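Local structure of tubulin-specific chaperone (Trypanosoma brucei, 4B6W) at residues A[6-9]-A[14-17]; A[30-35]-A[40-45]; A[25-30]-A[45-50]. The protein is a tubulin-binding cofactor B, represented here by its ubiquitin-like domain, and as a whole protein probably binds alpha-tubulin and microtubule plus ends. One frame throughout, in Å; residues are numbered along the deposited sequence. Where two conformers were deposited one is given.

Contact 1. Residues A[6-9]-A[14-17]; sequences SLTH and MRVP
Leu7 O takes a hydrogen bond from Val16 N at 2.7 Å, with the donor lying in the carbonyl plane. The return bond runs from Leu7 N to Val16 O at 2.8 Å, again in plane and fairly straight (160° at the hydrogen). Leu7 and Val16 are thus an antiparallel hydrogen-bonded pair. They belong to the beta hairpin of strands 2-9 and 15-22, which opens the ubiquitin-like fold; strand 15-22 is an outermost strand of the sheet. The side chains of this pair lie side by side and point the same way, CB to CB at 4.0 Å. Phe38, from the loop after helix 27-35, touches both. Toward the turn the strands part, and a water bridges them: His9 N donates to it at 2.8 Å, and the water lies 2.6 Å from Met14 O, to which it probably donates. In the conformer given, one of two, the methyl CE of Met14, a selenomethionine, comes within 3.9 Å of His9 ND1. In that copy a bend at chi3 (-80°) turns the methyl back beside the His9 ring. The His9 ring also stacks with Phe38, and its ND1 is hydrogen-bonded to Ser12 OG in the turn.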
loop_
_atom_site.group_PDB
_atom_site.type_symbol
_atom_site.label_atom_id
_atom_site.label_comp_id
_atom_site.label_asym_id
_atom_site.label_seq_id
_atom_site.Cartn_x
_atom_site.Cartn_y
_atom_site.Cartn_z
ATOM N N SER A 6 0.311 8.173 -0.206
ATOM C CA SER A 6 -1.010 8.187 0.415
ATOM C C SER A 6 -1.655 6.804 0.353
ATOM O O SER A 6 -1.234 5.945 -0.384
ATOM C CB SER A 6 -1.921 9.273 -0.183
ATOM O OG SER A 6 -1.870 9.269 -1.583
ATOM N N LEU A 7 -2.672 6.579 1.163
ATOM C CA LEU A 7 -3.330 5.286 1.190
ATOM C C LEU A 7 -4.779 5.511 0.876
ATOM O O LEU A 7 -5.414 6.431 1.439
ATOM C CB LEU A 7 -3.229 4.624 2.550
ATOM C CG LEU A 7 -1.878 4.333 3.173
ATOM C CD1 LEU A 7 -2.078 3.770 4.595
ATOM C CD2 LEU A 7 -1.111 3.365 2.310
ATOM N N THR A 8 -5.276 4.657 -0.017
ATOM C CA THR A 8 -6.674 4.560 -0.357
ATOM C C THR A 8 -7.134 3.116 -0.063
ATOM O O THR A 8 -6.316 2.236 0.159
ATOM C CB THR A 8 -6.904 4.911 -1.831
ATOM O OG1 THR A 8 -6.141 4.012 -2.655
ATOM C CG2 THR A 8 -6.477 6.348 -2.124
ATOM N N HIS A 9 -8.445 2.896 -0.075
ATOM C CA HIS A 9 -9.021 1.621 0.336
ATOM C C HIS A 9 -10.182 1.247 -0.562
ATOM O O HIS A 9 -11.108 2.005 -0.666
ATOM C CB HIS A 9 -9.519 1.732 1.789
ATOM C CG HIS A 9 -9.952 0.419 2.365
ATOM N ND1 HIS A 9 -11.168 0.243 2.996
ATOM C CD2 HIS A 9 -9.336 -0.789 2.391
ATOM C CE1 HIS A 9 -11.274 -1.018 3.383
ATOM N NE2 HIS A 9 -10.183 -1.670 3.011
HETATM N N MSE A 14 -12.437 6.202 3.110
HETATM C CA MSE A 14 -11.264 6.509 3.921
HETATM C C MSE A 14 -10.026 6.623 3.020
HETATM O O MSE A 14 -9.787 5.807 2.139
HETATM C CB MSE A 14 -10.996 5.435 5.013
HETATM C CG MSE A 14 -12.142 5.096 6.003
HETATM SE SE MSE A 14 -11.643 3.771 7.421
HETATM C CE MSE A 14 -11.822 2.094 6.395
ATOM N N ARG A 15 -9.188 8.069 3.177
ATOM C CA ARG A 15 -7.906 8.195 2.543
ATOM C C ARG A 15 -6.940 8.607 3.632
ATOM O O ARG A 15 -7.294 9.407 4.496
ATOM C CB ARG A 15 -8.030 9.259 1.475
ATOM C CG ARG A 15 -6.749 9.608 0.788
ATOM C CD ARG A 15 -7.020 10.477 -0.436
ATOM N NE ARG A 15 -5.827 11.239 -0.769
ATOM C CZ ARG A 15 -5.522 12.422 -0.258
ATOM N NH1 ARG A 15 -6.339 13.025 0.604
ATOM N NH2 ARG A 15 -4.393 13.014 -0.627
ATOM N N VAL A 16 -5.737 8.055 3.624
ATOM C CA VAL A 16 -4.668 8.569 4.497
ATOM C C VAL A 16 -3.686 9.384 3.627
ATOM O O VAL A 16 -2.980 8.831 2.797
ATOM C CB VAL A 16 -3.944 7.438 5.241
ATOM C CG1 VAL A 16 -2.867 8.006 6.199
ATOM C CG2 VAL A 16 -4.958 6.559 5.984
ATOM N N PRO A 17 -3.649 10.717 3.810
ATOM C CA PRO A 17 -2.983 11.573 2.818
ATOM C C PRO A 17 -1.471 11.556 2.797
ATOM O O PRO A 17 -0.892 11.838 1.735
ATOM C CB PRO A 17 -3.462 12.970 3.184
ATOM C CG PRO A 17 -4.655 12.736 4.083
ATOM C CD PRO A 17 -4.321 11.522 4.829
HETATM O O HOH W 1 -10.370 4.953 -0.202
#

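Contact 2. Residues A[30-35]-A[40-45]; sequences IKENVF and TPPEYM
Lys31 lies along the side chain of Met45, a selenomethionine, the two sliding past each other in opposite directions. Lys31 CB meets Met45 SE at 3.8 Å, and the same Lys31 CB touches Pro42 CB at 3.9 Å. Beyond CG the lysine is fully extended. This carries NZ past the selenium to the backbone, where it donates a hydrogen bond of 2.7 Å to Met45 O. The donor sits above the carbonyl plane, about 35° out of it. Asn63 OD1 is a second partner of NZ, so two oxygens grip this ammonium. Met45 is also extended beyond CG, and its methyl reaches the helix backbone. Its CE packs 3.7 Å from Val34 CG1 and also touches Lys31 O and Phe35 N. Val80 of strand 77-82 touches both Val34 and Met45, which places this packing on the sheet side of the helix. At the end of the helix segment, Phe35 turns a ring edge to Thr40 O, which lies 3.2 Å from its CD2 and near the ring plane. Phe35 CD2 is also 3.9 Å from Pro42 CD. CG of Phe35 is anti to the backbone N (chi1 178°), which lays the ring beside Thr40 O and Pro42. Glu32 crosses Pro42 at about a right angle, OE2 to CG at 3.6 Å. Residues 40-44 fold back along the helix through a short 3-10 turn at 42-43. They form the later part of the link to strand 45-50, the helix-to-strand connection of the ubiquitin-like beta-grasp fold.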
loop_
_atom_site.group_PDB
_atom_site.type_symbol
_atom_site.label_atom_id
_atom_site.label_comp_id
_atom_site.label_asym_id
_atom_site.label_seq_id
_atom_site.Cartn_x
_atom_site.Cartn_y
_atom_site.Cartn_z
ATOM N N ILE A 30 4.398 -3.380 5.782
ATOM C CA ILE A 30 3.561 -2.236 5.392
ATOM C C ILE A 30 2.076 -2.529 5.621
ATOM O O ILE A 30 1.351 -1.671 6.133
ATOM C CB ILE A 30 3.807 -1.814 3.920
ATOM C CG1 ILE A 30 5.214 -1.240 3.763
ATOM C CG2 ILE A 30 2.763 -0.803 3.425
ATOM C CD1 ILE A 30 5.625 -1.112 2.317
ATOM N N LYS A 31 1.641 -3.735 5.275
ATOM C CA LYS A 31 0.256 -4.162 5.518
ATOM C C LYS A 31 -0.124 -4.106 7.014
ATOM O O LYS A 31 -1.287 -3.847 7.368
ATOM C CB LYS A 31 0.041 -5.588 5.004
ATOM C CG LYS A 31 0.064 -5.733 3.489
ATOM C CD LYS A 31 -0.299 -7.152 3.005
ATOM C CE LYS A 31 -0.163 -7.239 1.463
ATOM N NZ LYS A 31 -0.611 -8.560 0.864
ATOM N N GLU A 32 0.855 -4.400 7.874
ATOM C CA GLU A 32 0.659 -4.344 9.315
ATOM C C GLU A 32 0.298 -2.945 9.738
ATOM O O GLU A 32 -0.670 -2.741 10.461
ATOM C CB GLU A 32 1.927 -4.748 10.064
ATOM C CG GLU A 32 2.159 -6.242 10.087
ATOM C CD GLU A 32 1.038 -6.973 10.783
ATOM O OE1 GLU A 32 0.720 -6.575 11.935
ATOM O OE2 GLU A 32 0.495 -7.932 10.176
ATOM N N ASN A 33 1.116 -2.000 9.310
ATOM C CA ASN A 33 0.883 -0.586 9.542
ATOM C C ASN A 33 -0.416 -0.068 8.947
ATOM O O ASN A 33 -1.159 0.653 9.605
ATOM C CB ASN A 33 2.025 0.238 8.979
ATOM C CG ASN A 33 1.890 1.669 9.331
ATOM O OD1 ASN A 33 1.563 2.505 8.475
ATOM N ND2 ASN A 33 2.063 1.970 10.610
ATOM N N VAL A 34 -0.691 -0.476 7.718
ATOM C CA VAL A 34 -1.947 -0.162 7.026
ATOM C C VAL A 34 -3.178 -0.584 7.838
ATOM O O VAL A 34 -4.183 0.117 7.855
ATOM C CB VAL A 34 -1.978 -0.768 5.603
ATOM C CG1 VAL A 34 -3.343 -0.586 4.968
ATOM C CG2 VAL A 34 -0.936 -0.099 4.735
ATOM N N PHE A 35 -3.077 -1.713 8.540
ATOM C CA PHE A 35 -4.156 -2.201 9.420
ATOM C C PHE A 35 -4.554 -1.185 10.485
ATOM O O PHE A 35 -5.711 -1.123 10.881
ATOM C CB PHE A 35 -3.731 -3.516 10.088
ATOM C CG PHE A 35 -4.753 -4.079 11.048
ATOM C CD1 PHE A 35 -4.784 -3.659 12.380
ATOM C CD2 PHE A 35 -5.662 -5.027 10.624
ATOM C CE1 PHE A 35 -5.724 -4.176 13.291
ATOM C CE2 PHE A 35 -6.610 -5.568 11.519
ATOM C CZ PHE A 35 -6.636 -5.138 12.865
ATOM N N THR A 40 -8.643 -3.974 7.705
ATOM C CA THR A 40 -8.751 -5.237 6.965
ATOM C C THR A 40 -7.640 -6.102 7.521
ATOM O O THR A 40 -6.513 -5.618 7.615
ATOM C CB THR A 40 -8.451 -5.065 5.431
ATOM O OG1 THR A 40 -9.320 -4.083 4.863
ATOM C CG2 THR A 40 -8.645 -6.399 4.667
ATOM N N PRO A 41 -7.928 -7.370 7.881
ATOM C CA PRO A 41 -6.784 -8.234 8.191
ATOM C C PRO A 41 -5.799 -8.289 7.009
ATOM O O PRO A 41 -6.218 -8.398 5.875
ATOM C CB PRO A 41 -7.410 -9.610 8.431
ATOM C CG PRO A 41 -8.853 -9.358 8.672
ATOM C CD PRO A 41 -9.207 -8.101 7.931
ATOM N N PRO A 42 -4.497 -8.191 7.284
ATOM C CA PRO A 42 -3.471 -8.203 6.244
ATOM C C PRO A 42 -3.474 -9.432 5.323
ATOM O O PRO A 42 -3.033 -9.337 4.174
ATOM C CB PRO A 42 -2.175 -8.136 7.051
ATOM C CG PRO A 42 -2.573 -7.402 8.285
ATOM C CD PRO A 42 -3.910 -7.931 8.614
ATOM N N GLU A 43 -3.955 -10.557 5.835
ATOM C CA GLU A 43 -4.113 -11.759 5.027
ATOM C C GLU A 43 -5.171 -11.555 3.920
ATOM O O GLU A 43 -5.204 -12.310 2.950
ATOM C CB GLU A 43 -4.444 -12.969 5.920
ATOM C CG GLU A 43 -5.608 -12.776 6.922
ATOM C CD GLU A 43 -5.192 -12.214 8.299
ATOM O OE1 GLU A 43 -4.274 -11.360 8.385
ATOM O OE2 GLU A 43 -5.818 -12.628 9.303
ATOM N N TYR A 44 -6.015 -10.532 4.063
ATOM C CA TYR A 44 -7.064 -10.221 3.087
ATOM C C TYR A 44 -6.834 -8.897 2.372
ATOM O O TYR A 44 -7.785 -8.267 1.900
ATOM C CB TYR A 44 -8.426 -10.208 3.786
ATOM C CG TYR A 44 -8.835 -11.564 4.270
ATOM C CD1 TYR A 44 -9.066 -12.603 3.374
ATOM C CD2 TYR A 44 -8.975 -11.823 5.632
ATOM C CE1 TYR A 44 -9.435 -13.889 3.837
ATOM C CE2 TYR A 44 -9.337 -13.082 6.096
ATOM C CZ TYR A 44 -9.565 -14.104 5.197
ATOM O OH TYR A 44 -9.934 -15.346 5.679
HETATM N N MSE A 45 -5.570 -8.476 2.310
HETATM C CA MSE A 45 -5.167 -7.281 1.579
HETATM C C MSE A 45 -4.260 -7.647 0.432
HETATM O O MSE A 45 -3.304 -8.431 0.591
HETATM C CB MSE A 45 -4.345 -6.346 2.429
HETATM C CG MSE A 45 -4.973 -5.737 3.624
HETATM SE SE MSE A 45 -3.576 -4.512 4.413
HETATM C CE MSE A 45 -4.559 -3.933 6.041
#

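Contact 3. Residues A[25-30]-A[45-50]; sequences QTIESI and MQLQLI
Leu47 leaves strand 45-50 with its CB directed at the helix segment 25-30, and its end meets two isoleucines there. CB and CG form the stem and make no close approach to that segment. With CG anti to the carbonyl carbon (chi1 -62°), the CD1 methyl is carried to the helix, and it makes both of the contacts. The other methyl, CD2, makes no close approach to segment 25-30. CD1 meets Ile27 CG2 at 3.6 Å and Ile30 CG2 at 3.8 Å, so it sits between residues three apart, about one turn of helix. The Ile27 side chain comes the other way, sliding past Leu47, while Ile30 passes it at a slant. In each isoleucine CG2 is anti to the backbone N, and this is the branch that meets the leucine. All three residues are buried. Ile78 and Val80 of strand 77-82 touch Leu47, and Met61 touches both Leu47 and Ile27. This is the helix-on-sheet packing of the beta-grasp fold, in which one helix lies across a mixed sheet. No hydrogen bond crosses between the segments; the polar work is done at the start of the helix. Thr26 is the N-cap residue. Its OG1 accepts from Ser29 N at 3.1 Å, a bond bent to 149°. Ser29 OG in turn donates to Thr26 O at 2.7 Å, in the carbonyl plane and on a lone pair. The same carbonyl accepts from Ile30 N, so two donors share it. Gln25 NE2 approaches from the residue before the cap and donates to Ser29 OG at 3.1 Å. That bond is fairly straight, and the hydroxyl oxygen lies close to the amide plane. The other end of this amide, Gln25 OE1, accepts from Gly22 N.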
loop_
_atom_site.group_PDB
_atom_site.type_symbol
_atom_site.label_atom_id
_atom_site.label_comp_id
_atom_site.label_asym_id
_atom_site.label_seq_id
_atom_site.Cartn_x
_atom_site.Cartn_y
_atom_site.Cartn_z
ATOM N N GLN A 25 11.450 -1.619 3.608
ATOM C CA GLN A 25 10.377 -2.354 4.269
ATOM C C GLN A 25 9.744 -3.398 3.370
ATOM O O GLN A 25 9.450 -3.163 2.196
ATOM C CB GLN A 25 9.266 -1.408 4.730
ATOM C CG GLN A 25 9.671 -0.423 5.831
ATOM C CD GLN A 25 8.461 0.227 6.500
ATOM O OE1 GLN A 25 8.456 1.431 6.789
ATOM N NE2 GLN A 25 7.440 -0.563 6.750
ATOM N N THR A 26 9.492 -4.562 3.939
ATOM C CA THR A 26 8.790 -5.611 3.216
ATOM C C THR A 26 7.356 -5.161 3.069
ATOM O O THR A 26 6.837 -4.451 3.939
ATOM C CB THR A 26 8.794 -6.911 4.005
ATOM O OG1 THR A 26 8.140 -6.664 5.264
ATOM C CG2 THR A 26 10.241 -7.433 4.213
ATOM N N ILE A 27 6.710 -5.572 1.988
ATOM C CA ILE A 27 5.283 -5.299 1.830
ATOM C C ILE A 27 4.465 -5.852 2.985
ATOM O O ILE A 27 3.465 -5.272 3.361
ATOM C CB ILE A 27 4.728 -5.853 0.492
ATOM C CG1 ILE A 27 5.438 -5.154 -0.684
ATOM C CG2 ILE A 27 3.224 -5.693 0.446
ATOM C CD1 ILE A 27 5.299 -3.630 -0.677
ATOM N N GLU A 28 4.892 -6.958 3.569
ATOM C CA GLU A 28 4.176 -7.511 4.732
ATOM C C GLU A 28 4.166 -6.573 5.937
ATOM O O GLU A 28 3.176 -6.514 6.681
ATOM C CB GLU A 28 4.857 -8.791 5.181
ATOM C CG GLU A 28 4.248 -9.452 6.391
ATOM C CD GLU A 28 4.986 -10.732 6.749
ATOM O OE1 GLU A 28 5.384 -11.455 5.796
ATOM O OE2 GLU A 28 5.185 -10.996 7.969
ATOM N N SER A 29 5.295 -5.907 6.173
ATOM C CA SER A 29 5.404 -4.995 7.310
ATOM C C SER A 29 4.497 -3.796 7.050
ATOM O O SER A 29 3.859 -3.298 7.967
ATOM C CB SER A 29 6.853 -4.555 7.522
ATOM O OG SER A 29 7.281 -3.661 6.508
ATOM N N ILE A 30 4.398 -3.380 5.782
ATOM C CA ILE A 30 3.561 -2.236 5.392
ATOM C C ILE A 30 2.076 -2.529 5.621
ATOM O O ILE A 30 1.351 -1.671 6.133
ATOM C CB ILE A 30 3.807 -1.814 3.920
ATOM C CG1 ILE A 30 5.214 -1.240 3.763
ATOM C CG2 ILE A 30 2.763 -0.803 3.425
ATOM C CD1 ILE A 30 5.625 -1.112 2.317
HETATM N N MSE A 45 -5.570 -8.476 2.310
HETATM C CA MSE A 45 -5.167 -7.281 1.579
HETATM C C MSE A 45 -4.260 -7.647 0.432
HETATM O O MSE A 45 -3.304 -8.431 0.591
HETATM C CB MSE A 45 -4.345 -6.346 2.429
HETATM C CG MSE A 45 -4.973 -5.737 3.624
HETATM SE SE MSE A 45 -3.576 -4.512 4.413
HETATM C CE MSE A 45 -4.559 -3.933 6.041
ATOM N N GLN A 46 -4.543 -7.027 -0.709
ATOM C CA GLN A 46 -3.560 -6.841 -1.758
ATOM C C GLN A 46 -3.247 -5.363 -1.815
ATOM O O GLN A 46 -4.137 -4.548 -1.654
ATOM C CB GLN A 46 -4.117 -7.310 -3.092
ATOM C CG GLN A 46 -4.283 -8.800 -3.147
ATOM C CD GLN A 46 -4.705 -9.338 -4.508
ATOM O OE1 GLN A 46 -4.950 -10.535 -4.628
ATOM N NE2 GLN A 46 -4.818 -8.477 -5.518
ATOM N N LEU A 47 -1.967 -5.033 -2.007
ATOM C CA LEU A 47 -1.493 -3.650 -2.211
ATOM C C LEU A 47 -1.191 -3.377 -3.708
ATOM O O LEU A 47 -0.349 -4.026 -4.316
ATOM C CB LEU A 47 -0.261 -3.353 -1.329
ATOM C CG LEU A 47 -0.387 -3.426 0.231
ATOM C CD1 LEU A 47 0.924 -2.974 0.900
ATOM C CD2 LEU A 47 -1.598 -2.659 0.846
ATOM N N GLN A 48 -1.938 -2.431 -4.282
ATOM C CA GLN A 48 -1.763 -1.940 -5.643
ATOM C C GLN A 48 -0.924 -0.642 -5.579
ATOM O O GLN A 48 -1.276 0.266 -4.841
ATOM C CB GLN A 48 -3.159 -1.630 -6.239
ATOM C CG GLN A 48 -3.146 -1.098 -7.674
ATOM C CD GLN A 48 -4.507 -0.678 -8.156
ATOM O OE1 GLN A 48 -5.502 -0.771 -7.439
ATOM N NE2 GLN A 48 -4.561 -0.186 -9.385
ATOM N N LEU A 49 0.161 -0.548 -6.335
ATOM C CA LEU A 49 0.998 0.653 -6.322
ATOM C C LEU A 49 0.599 1.434 -7.561
ATOM O O LEU A 49 0.644 0.912 -8.684
ATOM C CB LEU A 49 2.507 0.324 -6.334
ATOM C CG LEU A 49 3.475 1.520 -6.165
ATOM C CD1 LEU A 49 3.282 2.210 -4.817
ATOM C CD2 LEU A 49 4.960 1.143 -6.421
ATOM N N ILE A 50 0.139 2.669 -7.331
ATOM C CA ILE A 50 -0.256 3.575 -8.388
ATOM C C ILE A 50 0.711 4.750 -8.360
ATOM O O ILE A 50 1.021 5.270 -7.315
ATOM C CB ILE A 50 -1.699 4.067 -8.185
ATOM C CG1 ILE A 50 -2.671 2.876 -8.039
ATOM C CG2 ILE A 50 -2.148 4.964 -9.364
ATOM C CD1 ILE A 50 -3.987 3.203 -7.270
#

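How the contacts relate
Contacts 2 and 3 both use helix 27-35 and share Ile30 and Met45. They touch where Lys31 CG packs against Leu47 CD1. Contact 3 is the small, fully buried one near the chain centre, and purely apolar between its segments. Contact 2 is larger and only partly buried. It mixes apolar packing with one lysine-to-carbonyl bond. Contact 1 lies at the edge of the sheet, about 13 Å from each of the others between centres. Backbone hydrogen bonds and a water join its strands, with one apolar pair, Leu7 and Val16, beside them. It still meets contact 2: Leu7 packs on Val34, and His9 NE2 probably hydrogen-bonds Thr40 OG1, which also pairs with Asp82.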